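Local coordinates for D-mannose isomerase (Marinomonas mediterranea, PDB 5X32), which catalyses the reversible isomerisation of D-mannose to D-fructose, also converts D-lyxose less efficiently, and does not act on D-glucose, at residues F35-F38 and V44-P47; R50-S55 and Q87-Q92; L281-A286 and G292-G297; K274-F279 and E331-Q336; A63-H68 and A384-L389. One frame throughout, in Å; residues are numbered along the deposited sequence.

Contact 1 of 5, residues F35-F38 and V44-P47; sequences FQFF and VYDP
F37 and Y45 meet as an offset edge-to-face pair: the edge of the phenylalanine is turned toward the face of the tyrosine, with ring centroids 5.6 Å apart and planes at 87°. F37 CB lies over that same tyrosine ring, 3.9 Å from its centroid, so methylene and ring edge are both used. Y45 CG lies between backbone N and carbonyl carbon (chi1 73°), a setting that carries the ring back over the neighbouring chain. D46 occupies one face of F37: its carboxylate is stacked at 22° to the ring, off centre toward the rim, and CB stands 3.7 Å from F37 CG. Aromatic residues suit this place because each offers both a flat face and a hydrogen-lined edge. A second, mainly apolar group forms where V44 CG1 comes within 3.8 Å of F35 CB and P47 CB within 3.6 Å of F35 CE1, while V44 CG2 leans toward F38.

The backbones set this register. Y45 N donates to F37 O (2.9 Å), and F38 and V44 form a single bridge as the loop between helix 9-23 and strand 49-51 folds back on itself. Further out, D46 OD1 accepts from the backbone N of N48 and T49, which fixes the carboxylate beside F37, and Y45 makes a cation-pi contact with K39. With just one direct hydrogen bond joining the two segments, the pairing of this surface loop rests mainly on aromatic and aliphatic surfaces.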
# COMPACT_ATOMS: atom_id res chain seq x y z
N PHE A 35 1.77 17.79 -6.76
CA PHE A 35 3.22 17.67 -6.70
C PHE A 35 3.55 16.39 -5.93
O PHE A 35 2.79 15.95 -5.05
CB PHE A 35 3.85 18.90 -6.04
CG PHE A 35 3.53 20.22 -6.74
CD1 PHE A 35 4.09 20.52 -7.97
CD2 PHE A 35 2.66 21.13 -6.16
CE1 PHE A 35 3.80 21.72 -8.62
CE2 PHE A 35 2.37 22.32 -6.79
CZ PHE A 35 2.93 22.61 -8.03
N GLN A 36 4.64 15.73 -6.32
CA GLN A 36 4.87 14.39 -5.84
C GLN A 36 6.29 14.15 -5.28
O GLN A 36 6.68 13.02 -4.98
CB GLN A 36 4.56 13.40 -6.97
CG GLN A 36 3.09 13.39 -7.38
CD GLN A 36 2.77 12.44 -8.53
OE1 GLN A 36 3.65 11.77 -9.07
NE2 GLN A 36 1.49 12.33 -8.86
N PHE A 37 7.02 15.24 -5.07
CA PHE A 37 8.39 15.12 -4.61
C PHE A 37 8.67 16.15 -3.51
O PHE A 37 8.87 17.33 -3.78
CB PHE A 37 9.38 15.31 -5.77
CG PHE A 37 9.43 14.16 -6.74
CD1 PHE A 37 8.48 14.02 -7.74
CD2 PHE A 37 10.47 13.23 -6.68
CE1 PHE A 37 8.55 12.98 -8.65
CE2 PHE A 37 10.55 12.18 -7.58
CZ PHE A 37 9.59 12.05 -8.57
N PHE A 38 8.74 15.67 -2.28
CA PHE A 38 8.81 16.57 -1.15
C PHE A 38 10.07 16.35 -0.34
O PHE A 38 10.48 15.22 -0.05
CB PHE A 38 7.58 16.38 -0.27
CG PHE A 38 6.29 16.57 -1.00
CD1 PHE A 38 5.73 17.82 -1.15
CD2 PHE A 38 5.64 15.48 -1.57
CE1 PHE A 38 4.55 18.00 -1.83
CE2 PHE A 38 4.45 15.65 -2.26
CZ PHE A 38 3.91 16.91 -2.38
N VAL A 44 8.72 21.37 -2.36
CA VAL A 44 8.62 20.54 -3.55
C VAL A 44 9.98 20.62 -4.20
O VAL A 44 10.48 21.70 -4.44
CB VAL A 44 7.53 21.00 -4.52
CG1 VAL A 44 7.49 20.06 -5.73
CG2 VAL A 44 6.16 21.04 -3.82
N TYR A 45 10.61 19.48 -4.49
CA TYR A 45 11.94 19.53 -5.08
C TYR A 45 11.95 18.99 -6.51
O TYR A 45 13.00 18.95 -7.16
CB TYR A 45 12.95 18.77 -4.21
CG TYR A 45 12.88 17.25 -4.20
CD1 TYR A 45 13.63 16.50 -5.10
CD2 TYR A 45 12.13 16.56 -3.25
CE1 TYR A 45 13.61 15.13 -5.09
CE2 TYR A 45 12.11 15.18 -3.22
CZ TYR A 45 12.85 14.46 -4.15
OH TYR A 45 12.84 13.07 -4.14
N ASP A 46 10.78 18.59 -7.00
CA ASP A 46 10.58 18.27 -8.41
C ASP A 46 9.08 18.37 -8.71
O ASP A 46 8.34 17.39 -8.49
CB ASP A 46 11.09 16.86 -8.73
CG ASP A 46 10.91 16.48 -10.19
OD1 ASP A 46 10.06 17.10 -10.89
OD2 ASP A 46 11.60 15.53 -10.64
N PRO A 47 8.66 19.51 -9.30
CA PRO A 47 7.24 19.86 -9.52
C PRO A 47 6.70 19.33 -10.84
O PRO A 47 5.49 19.37 -11.07
CB PRO A 47 7.27 21.38 -9.56
CG PRO A 47 8.60 21.70 -10.14
CD PRO A 47 9.55 20.65 -9.60

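Contact 2 of 5, residues R50-S55 and Q87-Q92; sequences RHLVSS and QRHQSQ
In the (α/α)6 barrel of this family, helices 52-69 and 72-89 follow one another as a helical hairpin, and here H89, in the last turn of the second, meets L52 and S55 in the first turn of the first. The imidazole touches both residues, one through a face and one through a nitrogen. L52 CD1 sits over one face of the ring, 4.0 Å from its centroid and 26° off the normal, a CH-pi contact; with CG anti to the backbone N (chi1 -178°), the leucine branch is carried across to that face. At the far end of the ring H89 NE2 and S55 OG form a weak hydrogen bond, 2.9 Å long but strongly bent. The ring's other nitrogen, ND1, is hydrogen-bonded to V97 O, so the buried histidine links the hairpin to the chain approaching strand 99-101. Histidine suits the site by offering an apolar face and two polar nitrogens on one small ring. With an alanine here, V97 O and S55 OG would probably lose these side-chain bonds and L52 CD1 the flat surface it rests on. The turn that H89 meets is itself capped: H51, where strand 49-51 passes into the helix, holds the N-cap position, and its ND1 accepts from V53 N at 2.9 Å, the N-H lying almost exactly in the imidazole plane.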
# COMPACT_ATOMS: atom_id res chain seq x y z
N ARG A 50 5.68 13.29 -12.54
CA ARG A 50 4.58 12.67 -11.85
C ARG A 50 4.39 11.22 -12.20
O ARG A 50 4.61 10.78 -13.34
CB ARG A 50 3.30 13.46 -12.08
CG ARG A 50 3.33 14.71 -11.25
CD ARG A 50 2.46 15.80 -11.73
NE ARG A 50 3.04 17.09 -11.39
CZ ARG A 50 2.32 18.15 -11.05
NH1 ARG A 50 1.00 18.05 -10.98
NH2 ARG A 50 2.92 19.29 -10.75
N HIS A 51 3.98 10.49 -11.17
CA HIS A 51 3.86 9.05 -11.25
C HIS A 51 2.45 8.63 -10.90
O HIS A 51 1.85 9.16 -9.96
CB HIS A 51 4.86 8.38 -10.30
CG HIS A 51 5.05 6.92 -10.54
ND1 HIS A 51 4.05 6.00 -10.34
CD2 HIS A 51 6.13 6.23 -10.96
CE1 HIS A 51 4.50 4.79 -10.65
NE2 HIS A 51 5.76 4.90 -11.03
N LEU A 52 1.95 7.65 -11.63
CA LEU A 52 0.59 7.19 -11.44
C LEU A 52 0.35 6.78 -9.98
O LEU A 52 -0.72 7.08 -9.42
CB LEU A 52 0.32 6.00 -12.36
CG LEU A 52 -1.08 5.41 -12.33
CD1 LEU A 52 -2.10 6.48 -12.80
CD2 LEU A 52 -1.11 4.16 -13.16
N VAL A 53 1.34 6.15 -9.35
CA VAL A 53 1.18 5.66 -7.97
C VAL A 53 0.97 6.82 -6.98
O VAL A 53 0.12 6.72 -6.10
CB VAL A 53 2.38 4.75 -7.54
CG1 VAL A 53 2.29 4.33 -6.06
CG2 VAL A 53 2.44 3.52 -8.41
N SER A 54 1.67 7.94 -7.15
CA SER A 54 1.38 9.07 -6.26
C SER A 54 0.09 9.79 -6.66
O SER A 54 -0.65 10.29 -5.79
CB SER A 54 2.53 10.08 -6.22
OG SER A 54 3.67 9.58 -5.54
N SER A 55 -0.22 9.79 -7.95
CA SER A 55 -1.45 10.42 -8.42
C SER A 55 -2.67 9.74 -7.83
O SER A 55 -3.60 10.42 -7.41
CB SER A 55 -1.54 10.41 -9.96
OG SER A 55 -0.72 11.41 -10.54
N GLN A 87 -7.89 12.96 -16.93
CA GLN A 87 -7.63 13.79 -18.10
C GLN A 87 -6.18 13.77 -18.56
O GLN A 87 -5.89 14.01 -19.73
CB GLN A 87 -8.08 15.22 -17.83
CG GLN A 87 -9.50 15.25 -17.30
CD GLN A 87 -9.96 16.63 -16.88
OE1 GLN A 87 -9.21 17.60 -16.94
NE2 GLN A 87 -11.22 16.71 -16.44
N ARG A 88 -5.28 13.48 -17.63
CA ARG A 88 -3.86 13.50 -17.94
C ARG A 88 -3.30 12.09 -17.99
O ARG A 88 -2.53 11.76 -18.90
CB ARG A 88 -3.09 14.36 -16.94
CG ARG A 88 -1.63 14.45 -17.23
CD ARG A 88 -1.39 14.79 -18.67
NE ARG A 88 0.02 14.96 -18.99
CZ ARG A 88 0.73 14.00 -19.57
NH1 ARG A 88 0.13 12.85 -19.88
NH2 ARG A 88 2.01 14.19 -19.86
N HIS A 89 -3.66 11.27 -17.00
CA HIS A 89 -3.10 9.92 -16.90
C HIS A 89 -3.82 8.94 -17.80
O HIS A 89 -3.19 8.07 -18.42
CB HIS A 89 -3.10 9.40 -15.45
CG HIS A 89 -1.91 9.83 -14.66
ND1 HIS A 89 -0.67 9.25 -14.83
CD2 HIS A 89 -1.76 10.77 -13.70
CE1 HIS A 89 0.20 9.83 -14.01
NE2 HIS A 89 -0.44 10.76 -13.32
N GLN A 90 -5.15 9.08 -17.87
CA GLN A 90 -5.92 8.10 -18.62
C GLN A 90 -5.81 8.40 -20.10
O GLN A 90 -6.46 9.30 -20.62
CB GLN A 90 -7.39 8.10 -18.23
CG GLN A 90 -8.13 6.85 -18.71
CD GLN A 90 -9.64 6.96 -18.56
OE1 GLN A 90 -10.17 7.99 -18.16
NE2 GLN A 90 -10.33 5.87 -18.87
N SER A 91 -4.98 7.60 -20.77
CA SER A 91 -4.78 7.72 -22.20
C SER A 91 -5.79 6.96 -23.05
O SER A 91 -6.64 6.21 -22.56
CB SER A 91 -3.38 7.24 -22.59
OG SER A 91 -3.31 5.83 -22.56
N GLN A 92 -5.65 7.26 -24.33
CA GLN A 92 -6.23 6.61 -25.50
C GLN A 92 -6.82 5.23 -25.32
O GLN A 92 -8.04 5.02 -25.32
CB GLN A 92 -5.12 6.49 -26.56
CG GLN A 92 -4.12 7.69 -26.69
CD GLN A 92 -4.68 9.07 -26.29
OE1 GLN A 92 -5.54 9.61 -26.99
NE2 GLN A 92 -4.17 9.64 -25.21

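Contact 3 of 5, residues L281-A286 and G292-G297; sequences LAYKKA and GGLHYG
The imidazole of H295 stands obliquely to A286 O, and the phenol ring of Y283 stands obliquely to the methyl L294 CD2, which lies 4.0 Å from Y283 CD2, the two side chains crossing at about a right angle. Beyond the two segments Y283 also stacks on the ring of W287, and its OH is hydrogen-bonded to T339 OG1 of helix 331-347.

L294 supplies most of the apolar contact. Its CD2 lies 3.7 Å from A286 CB and 3.8 Å from Y283 CA, entering the last turn of helix 271-286, where alanine leaves room for a branched neighbour. With CG opposite the carbonyl carbon (chi1 -58°), the leucine's tip swings in toward the helix. G293, just before it, has a positive phi (83°), a conformation glycine adopts readily.

The polar link is made by main chain: H295 N donates to A286 O over 2.9 Å in a nearly straight bond (169°). This carbonyl, at the helix's C-terminal end, is thereby satisfied by the loop, and L294 CA adds a CA-H...O contact to it.

The loop leads into a β-hairpin that opens with a classic bulge, where Y296 and G297 face D306; such a helix end, tied to the loop that follows it, is one of the inter-helix connections of an (α/α)6 barrel.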
# COMPACT_ATOMS: atom_id res chain seq x y z
N LEU A 281 6.66 -15.24 11.98
CA LEU A 281 7.89 -15.55 11.25
C LEU A 281 8.61 -14.28 10.77
O LEU A 281 9.82 -14.12 10.98
CB LEU A 281 7.58 -16.48 10.08
CG LEU A 281 8.62 -17.54 9.78
CD1 LEU A 281 9.16 -18.15 11.06
CD2 LEU A 281 8.01 -18.61 8.92
N ALA A 282 7.87 -13.38 10.09
CA ALA A 282 8.46 -12.15 9.56
C ALA A 282 9.04 -11.30 10.67
O ALA A 282 10.23 -10.97 10.66
CB ALA A 282 7.43 -11.34 8.77
N TYR A 283 8.22 -10.99 11.67
CA TYR A 283 8.66 -10.14 12.75
C TYR A 283 9.88 -10.75 13.43
O TYR A 283 10.89 -10.06 13.64
CB TYR A 283 7.54 -9.89 13.76
CG TYR A 283 7.91 -8.93 14.88
CD1 TYR A 283 8.65 -9.35 15.99
CD2 TYR A 283 7.53 -7.59 14.83
CE1 TYR A 283 8.99 -8.48 17.01
CE2 TYR A 283 7.86 -6.70 15.84
CZ TYR A 283 8.59 -7.15 16.93
OH TYR A 283 8.93 -6.28 17.94
N LYS A 284 9.82 -12.03 13.75
CA LYS A 284 10.94 -12.63 14.46
C LYS A 284 12.21 -12.57 13.62
O LYS A 284 13.28 -12.28 14.14
CB LYS A 284 10.66 -14.08 14.84
CG LYS A 284 11.87 -14.77 15.43
CD LYS A 284 11.49 -16.03 16.16
CE LYS A 284 10.26 -16.67 15.53
NZ LYS A 284 9.92 -17.94 16.23
N LYS A 285 12.09 -12.78 12.31
CA LYS A 285 13.28 -12.71 11.48
C LYS A 285 13.83 -11.30 11.27
O LYS A 285 15.05 -11.13 11.14
CB LYS A 285 13.05 -13.35 10.11
CG LYS A 285 12.89 -14.87 10.15
CD LYS A 285 12.98 -15.39 8.74
CE LYS A 285 12.43 -16.77 8.54
NZ LYS A 285 12.51 -17.08 7.08
N ALA A 286 12.97 -10.28 11.27
CA ALA A 286 13.39 -8.97 10.76
C ALA A 286 13.54 -7.90 11.84
O ALA A 286 14.08 -6.81 11.58
CB ALA A 286 12.43 -8.52 9.70
N GLY A 292 16.20 -1.55 17.17
CA GLY A 292 14.77 -1.48 16.88
C GLY A 292 14.34 -1.50 15.41
O GLY A 292 15.17 -1.29 14.53
N GLY A 293 13.06 -1.78 15.17
CA GLY A 293 12.48 -1.69 13.84
C GLY A 293 12.72 -2.92 12.98
O GLY A 293 13.63 -3.69 13.24
N LEU A 294 11.93 -3.07 11.93
CA LEU A 294 12.13 -4.18 11.01
C LEU A 294 13.03 -3.83 9.84
O LEU A 294 12.87 -2.79 9.18
CB LEU A 294 10.80 -4.70 10.45
CG LEU A 294 9.78 -5.17 11.47
CD1 LEU A 294 8.41 -4.86 10.96
CD2 LEU A 294 9.96 -6.67 11.78
N HIS A 295 14.00 -4.70 9.63
CA HIS A 295 14.85 -4.67 8.46
C HIS A 295 14.04 -4.89 7.20
O HIS A 295 12.90 -5.38 7.25
CB HIS A 295 15.95 -5.72 8.61
CG HIS A 295 16.87 -5.44 9.75
ND1 HIS A 295 17.37 -6.43 10.56
CD2 HIS A 295 17.39 -4.28 10.20
CE1 HIS A 295 18.15 -5.88 11.48
NE2 HIS A 295 18.18 -4.58 11.28
N TYR A 296 14.62 -4.52 6.07
CA TYR A 296 13.89 -4.52 4.81
C TYR A 296 13.76 -5.90 4.17
O TYR A 296 12.75 -6.20 3.56
CB TYR A 296 14.58 -3.57 3.84
CG TYR A 296 13.82 -3.29 2.57
CD1 TYR A 296 12.51 -2.82 2.61
CD2 TYR A 296 14.42 -3.47 1.34
CE1 TYR A 296 11.82 -2.52 1.44
CE2 TYR A 296 13.74 -3.19 0.17
CZ TYR A 296 12.44 -2.72 0.22
OH TYR A 296 11.79 -2.44 -0.96
N GLY A 297 14.77 -6.74 4.34
CA GLY A 297 14.74 -8.03 3.68
C GLY A 297 15.74 -9.01 4.25
O GLY A 297 16.85 -8.63 4.67

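Contact 4 of 5, residues K274-F279 and E331-Q336; sequences KAKYLF and ETYYKQ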
# COMPACT_ATOMS: atom_id res chain seq x y z
N LYS A 274 -2.83 -18.48 9.13
CA LYS A 274 -1.81 -18.07 8.16
C LYS A 274 -1.29 -16.66 8.50
O LYS A 274 -0.07 -16.43 8.50
CB LYS A 274 -2.36 -18.15 6.74
CG LYS A 274 -1.30 -17.91 5.68
CD LYS A 274 -0.19 -18.98 5.72
CE LYS A 274 0.69 -18.95 4.45
NZ LYS A 274 1.92 -19.80 4.48
N ALA A 275 -2.20 -15.72 8.79
CA ALA A 275 -1.82 -14.38 9.24
C ALA A 275 -0.88 -14.48 10.45
O ALA A 275 0.17 -13.80 10.53
CB ALA A 275 -3.07 -13.54 9.58
N LYS A 276 -1.27 -15.33 11.38
CA LYS A 276 -0.54 -15.53 12.61
C LYS A 276 0.87 -16.04 12.27
O LYS A 276 1.88 -15.52 12.76
CB LYS A 276 -1.30 -16.50 13.51
CG LYS A 276 -1.08 -16.25 14.95
CD LYS A 276 -1.56 -17.35 15.91
CE LYS A 276 -3.06 -17.51 16.01
NZ LYS A 276 -3.36 -18.29 17.28
N TYR A 277 0.93 -16.97 11.33
CA TYR A 277 2.20 -17.61 10.96
C TYR A 277 3.17 -16.65 10.27
O TYR A 277 4.32 -16.49 10.72
CB TYR A 277 1.91 -18.81 10.06
CG TYR A 277 3.15 -19.50 9.53
CD1 TYR A 277 3.61 -19.28 8.23
CD2 TYR A 277 3.85 -20.39 10.34
CE1 TYR A 277 4.75 -19.93 7.75
CE2 TYR A 277 4.98 -21.04 9.87
CZ TYR A 277 5.42 -20.81 8.59
OH TYR A 277 6.56 -21.48 8.17
N LEU A 278 2.69 -15.99 9.21
CA LEU A 278 3.45 -15.00 8.46
C LEU A 278 3.94 -13.89 9.36
O LEU A 278 5.12 -13.54 9.32
CB LEU A 278 2.62 -14.41 7.32
CG LEU A 278 2.34 -15.37 6.18
CD1 LEU A 278 1.40 -14.75 5.17
CD2 LEU A 278 3.65 -15.77 5.51
N PHE A 279 3.06 -13.34 10.19
CA PHE A 279 3.52 -12.26 11.05
C PHE A 279 4.59 -12.74 12.03
O PHE A 279 5.64 -12.10 12.14
CB PHE A 279 2.37 -11.64 11.83
CG PHE A 279 2.77 -10.44 12.64
CD1 PHE A 279 2.60 -9.16 12.13
CD2 PHE A 279 3.32 -10.60 13.91
CE1 PHE A 279 2.98 -8.05 12.88
CE2 PHE A 279 3.71 -9.50 14.65
CZ PHE A 279 3.54 -8.22 14.14
N GLU A 331 -1.64 -11.09 23.99
CA GLU A 331 -1.03 -9.81 24.35
C GLU A 331 0.35 -9.63 23.74
O GLU A 331 0.91 -8.53 23.75
CB GLU A 331 -0.93 -9.66 25.86
CG GLU A 331 -2.26 -9.35 26.50
CD GLU A 331 -2.58 -7.88 26.43
OE1 GLU A 331 -1.63 -7.07 26.46
OE2 GLU A 331 -3.78 -7.54 26.30
N THR A 332 0.87 -10.71 23.17
CA THR A 332 2.09 -10.64 22.39
C THR A 332 1.97 -9.61 21.27
O THR A 332 2.87 -8.78 21.06
CB THR A 332 2.42 -12.01 21.79
OG1 THR A 332 2.67 -12.92 22.86
CG2 THR A 332 3.64 -11.93 20.90
N TYR A 333 0.86 -9.67 20.54
CA TYR A 333 0.71 -8.80 19.39
C TYR A 333 0.51 -7.36 19.85
O TYR A 333 1.05 -6.45 19.25
CB TYR A 333 -0.45 -9.28 18.51
CG TYR A 333 -0.20 -10.64 17.95
CD1 TYR A 333 0.93 -10.88 17.16
CD2 TYR A 333 -1.03 -11.73 18.24
CE1 TYR A 333 1.19 -12.13 16.66
CE2 TYR A 333 -0.77 -12.99 17.73
CZ TYR A 333 0.34 -13.18 16.94
OH TYR A 333 0.65 -14.42 16.42
N TYR A 334 -0.21 -7.16 20.95
CA TYR A 334 -0.34 -5.82 21.48
C TYR A 334 1.04 -5.26 21.79
O TYR A 334 1.38 -4.15 21.35
CB TYR A 334 -1.21 -5.82 22.74
CG TYR A 334 -1.36 -4.46 23.39
CD1 TYR A 334 -2.20 -3.49 22.86
CD2 TYR A 334 -0.62 -4.14 24.53
CE1 TYR A 334 -2.32 -2.24 23.46
CE2 TYR A 334 -0.73 -2.90 25.13
CZ TYR A 334 -1.57 -1.95 24.60
OH TYR A 334 -1.68 -0.72 25.20
N LYS A 335 1.85 -6.04 22.50
CA LYS A 335 3.19 -5.60 22.85
C LYS A 335 4.03 -5.27 21.62
O LYS A 335 4.83 -4.33 21.64
CB LYS A 335 3.90 -6.63 23.70
CG LYS A 335 3.63 -6.43 25.18
CD LYS A 335 4.41 -7.39 26.06
CE LYS A 335 3.65 -8.68 26.15
NZ LYS A 335 2.28 -8.33 26.60
N GLN A 336 3.85 -6.05 20.56
CA GLN A 336 4.63 -5.84 19.35
C GLN A 336 4.18 -4.59 18.59
O GLN A 336 4.99 -3.90 17.97
CB GLN A 336 4.56 -7.07 18.46
CG GLN A 336 5.49 -8.16 18.92
CD GLN A 336 5.20 -9.48 18.26
OE1 GLN A 336 4.06 -9.79 17.92
NE2 GLN A 336 6.25 -10.26 18.03
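F279 and Y333 join two neighbouring helices, 271-286 and 331-347, probably of the outer layer of an (α/α)6 barrel; the short segments cross at 47° with axes 13.0 Å apart, a separation that large side chains span.

The aromatic interaction is an offset edge-to-face pair: the edge of Y333 is directed at the face of F279, centroids 5.7 Å apart and planes at 80°, with Y333 CE1 3.8 Å from F279 CD2. The chi1 of F279 (-175°) turns its ring away from the backbone N and out toward Y333.

Among the polar atoms, the hydroxyl of Y333 passes beside the aliphatic chain of K276 and is hydrogen-bonded to D280 OD1, one residue beyond F279. Tyrosine suits the place, since its ring packs while its hydroxyl reaches the opposite helix. A leucine in its place has no ring edge or hydroxyl, and would probably leave the F279 face less well packed and D280 OD1 without this partner.

The last kind is amide against ring. Q336, extended beyond CG, brings OE1 to 3.3 Å from F279 CE2, at the edge and near the ring plane, where the carbonyl oxygen faces the hydrogen-bearing rim.

Contact 5 of 5, residues A63-H68 and A384-L389; sequences AQAYLH and ACYEVL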
# COMPACT_ATOMS: atom_id res chain seq x y z
N ALA A 63 -9.39 11.56 0.03
CA ALA A 63 -10.69 10.92 0.18
C ALA A 63 -10.88 10.38 1.59
O ALA A 63 -11.86 10.71 2.26
CB ALA A 63 -10.86 9.82 -0.84
N GLN A 64 -9.92 9.58 2.06
CA GLN A 64 -9.99 9.01 3.40
C GLN A 64 -10.08 10.11 4.48
O GLN A 64 -10.86 10.00 5.45
CB GLN A 64 -8.78 8.12 3.65
CG GLN A 64 -8.80 6.82 2.87
CD GLN A 64 -9.96 5.96 3.25
OE1 GLN A 64 -10.26 5.77 4.43
NE2 GLN A 64 -10.66 5.44 2.24
N ALA A 65 -9.32 11.19 4.28
CA ALA A 65 -9.35 12.29 5.23
C ALA A 65 -10.74 12.94 5.23
O ALA A 65 -11.24 13.36 6.26
CB ALA A 65 -8.29 13.32 4.91
N TYR A 66 -11.35 13.02 4.06
CA TYR A 66 -12.68 13.61 4.00
C TYR A 66 -13.70 12.71 4.67
O TYR A 66 -14.60 13.18 5.36
CB TYR A 66 -13.09 13.88 2.55
CG TYR A 66 -14.55 14.24 2.42
CD1 TYR A 66 -15.01 15.51 2.80
CD2 TYR A 66 -15.47 13.33 1.93
CE1 TYR A 66 -16.34 15.84 2.69
CE2 TYR A 66 -16.80 13.65 1.81
CZ TYR A 66 -17.23 14.90 2.19
OH TYR A 66 -18.56 15.22 2.08
N LEU A 67 -13.56 11.41 4.47
CA LEU A 67 -14.50 10.47 5.05
C LEU A 67 -14.41 10.48 6.57
O LEU A 67 -15.41 10.21 7.24
CB LEU A 67 -14.24 9.06 4.50
CG LEU A 67 -14.75 8.91 3.07
CD1 LEU A 67 -14.39 7.57 2.46
CD2 LEU A 67 -16.26 9.17 3.01
N HIS A 68 -13.24 10.79 7.11
CA HIS A 68 -13.08 10.76 8.57
C HIS A 68 -13.24 12.10 9.29
O HIS A 68 -13.72 12.14 10.42
CB HIS A 68 -11.73 10.16 8.94
CG HIS A 68 -11.65 8.68 8.73
ND1 HIS A 68 -11.52 8.12 7.48
CD2 HIS A 68 -11.69 7.65 9.61
CE1 HIS A 68 -11.46 6.80 7.60
NE2 HIS A 68 -11.57 6.49 8.88
N ALA A 384 -2.66 2.59 7.61
CA ALA A 384 -2.49 1.72 8.77
C ALA A 384 -3.22 2.29 9.97
O ALA A 384 -3.97 1.55 10.66
CB ALA A 384 -1.00 1.51 9.10
N CYS A 385 -3.05 3.60 10.19
CA CYS A 385 -3.76 4.24 11.28
C CYS A 385 -5.28 4.11 11.11
O CYS A 385 -5.98 3.79 12.08
CB CYS A 385 -3.37 5.71 11.38
SG CYS A 385 -1.67 6.03 11.86
N TYR A 386 -5.78 4.34 9.89
CA TYR A 386 -7.22 4.27 9.59
C TYR A 386 -7.81 2.90 9.90
O TYR A 386 -8.93 2.80 10.45
CB TYR A 386 -7.48 4.60 8.11
CG TYR A 386 -7.44 6.08 7.77
CD1 TYR A 386 -8.05 7.04 8.58
CD2 TYR A 386 -6.77 6.52 6.64
CE1 TYR A 386 -7.99 8.40 8.24
CE2 TYR A 386 -6.69 7.85 6.31
CZ TYR A 386 -7.31 8.79 7.11
OH TYR A 386 -7.22 10.09 6.75
N GLU A 387 -7.07 1.85 9.56
CA GLU A 387 -7.61 0.54 9.81
C GLU A 387 -7.55 0.17 11.29
O GLU A 387 -8.47 -0.49 11.78
CB GLU A 387 -6.93 -0.54 8.97
CG GLU A 387 -7.80 -1.77 8.93
CD GLU A 387 -8.39 -1.99 7.56
OE1 GLU A 387 -8.10 -1.17 6.66
OE2 GLU A 387 -9.23 -2.90 7.43
N VAL A 388 -6.53 0.63 12.02
CA VAL A 388 -6.59 0.40 13.46
C VAL A 388 -7.82 1.15 14.00
O VAL A 388 -8.55 0.63 14.85
CB VAL A 388 -5.34 0.86 14.17
CG1 VAL A 388 -5.51 0.72 15.67
CG2 VAL A 388 -4.15 0.05 13.68
N LEU A 389 -8.06 2.36 13.46
CA LEU A 389 -9.15 3.22 13.89
C LEU A 389 -10.52 2.57 13.71
O LEU A 389 -11.43 2.81 14.50
CB LEU A 389 -9.11 4.55 13.13
CG LEU A 389 -8.46 5.76 13.81
CD1 LEU A 389 -8.41 6.94 12.86
CD2 LEU A 389 -9.21 6.11 15.09
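The segments of helices 52-69 and 379-390 run in broadly the same direction, 31° apart with their axes 11.9 Å from each other, and the closest pair of CA atoms belongs to Q64 and Y386. Y386 bridges most of that distance. Its ring reaches over to Q64 and H68, which are one helical turn apart and come to the same face of the phenol. H68 makes a face-to-face stack, centroids 4.3 Å apart and planes 27° from parallel, with Y386 CD1 above the centre of the imidazole. Q64 covers the neighbouring part of the face: its CB is nearest, 3.4 Å from Y386 CE2, while a bend at chi2 (-62°) turns the amide back and puts OE1 above the rim. The tip of the tyrosine, OH, comes to rest against the backbone and methyl of A65, where a small residue admits it.

What holds the imidazole for stacking lies within its own helix. H68 ND1 donates to Q64 O (2.8 Å), close to the ring plane; that carbonyl also receives the helical bond from H68 N, the two donors coming from opposite faces of its plane. A histidine therefore serves both as a stacking ring and as a hydrogen-bond donor to the preceding turn. Outside the pair, Q64 NE2 bonds to N124 OD1 of helix 112-127, and I16 of helix 9-23 touches Y386.

H380, a probable proton donor or acceptor, heads this same last helix. Parallel packing of an early helix on the last one, 316 residues later, probably closes the inner ring of an (α/α)6 barrel.

Contacts 2 and 3 are buried, contacts 4 and 5 partly so, and contact 1 lies at the surface. Contact 2 and contact 5 share helix 52-69, using opposite ends of it, and contacts 3 and 4 share helix 271-286, touching where Y283 meets Q336. Contacts 1 and 2 also touch, through Q36 against H51 and S55. Chemistry follows place: contact 1, loop on loop, and contact 3, helix end on loop, each include one backbone hydrogen bond between their segments, whereas the helix pairs of contacts 4 and 5 are bridged by long aromatic side chains, edge-to-face in one and stacked in the other. Contact 2 stands between, with a weak side-chain bond and a CH-pi contact.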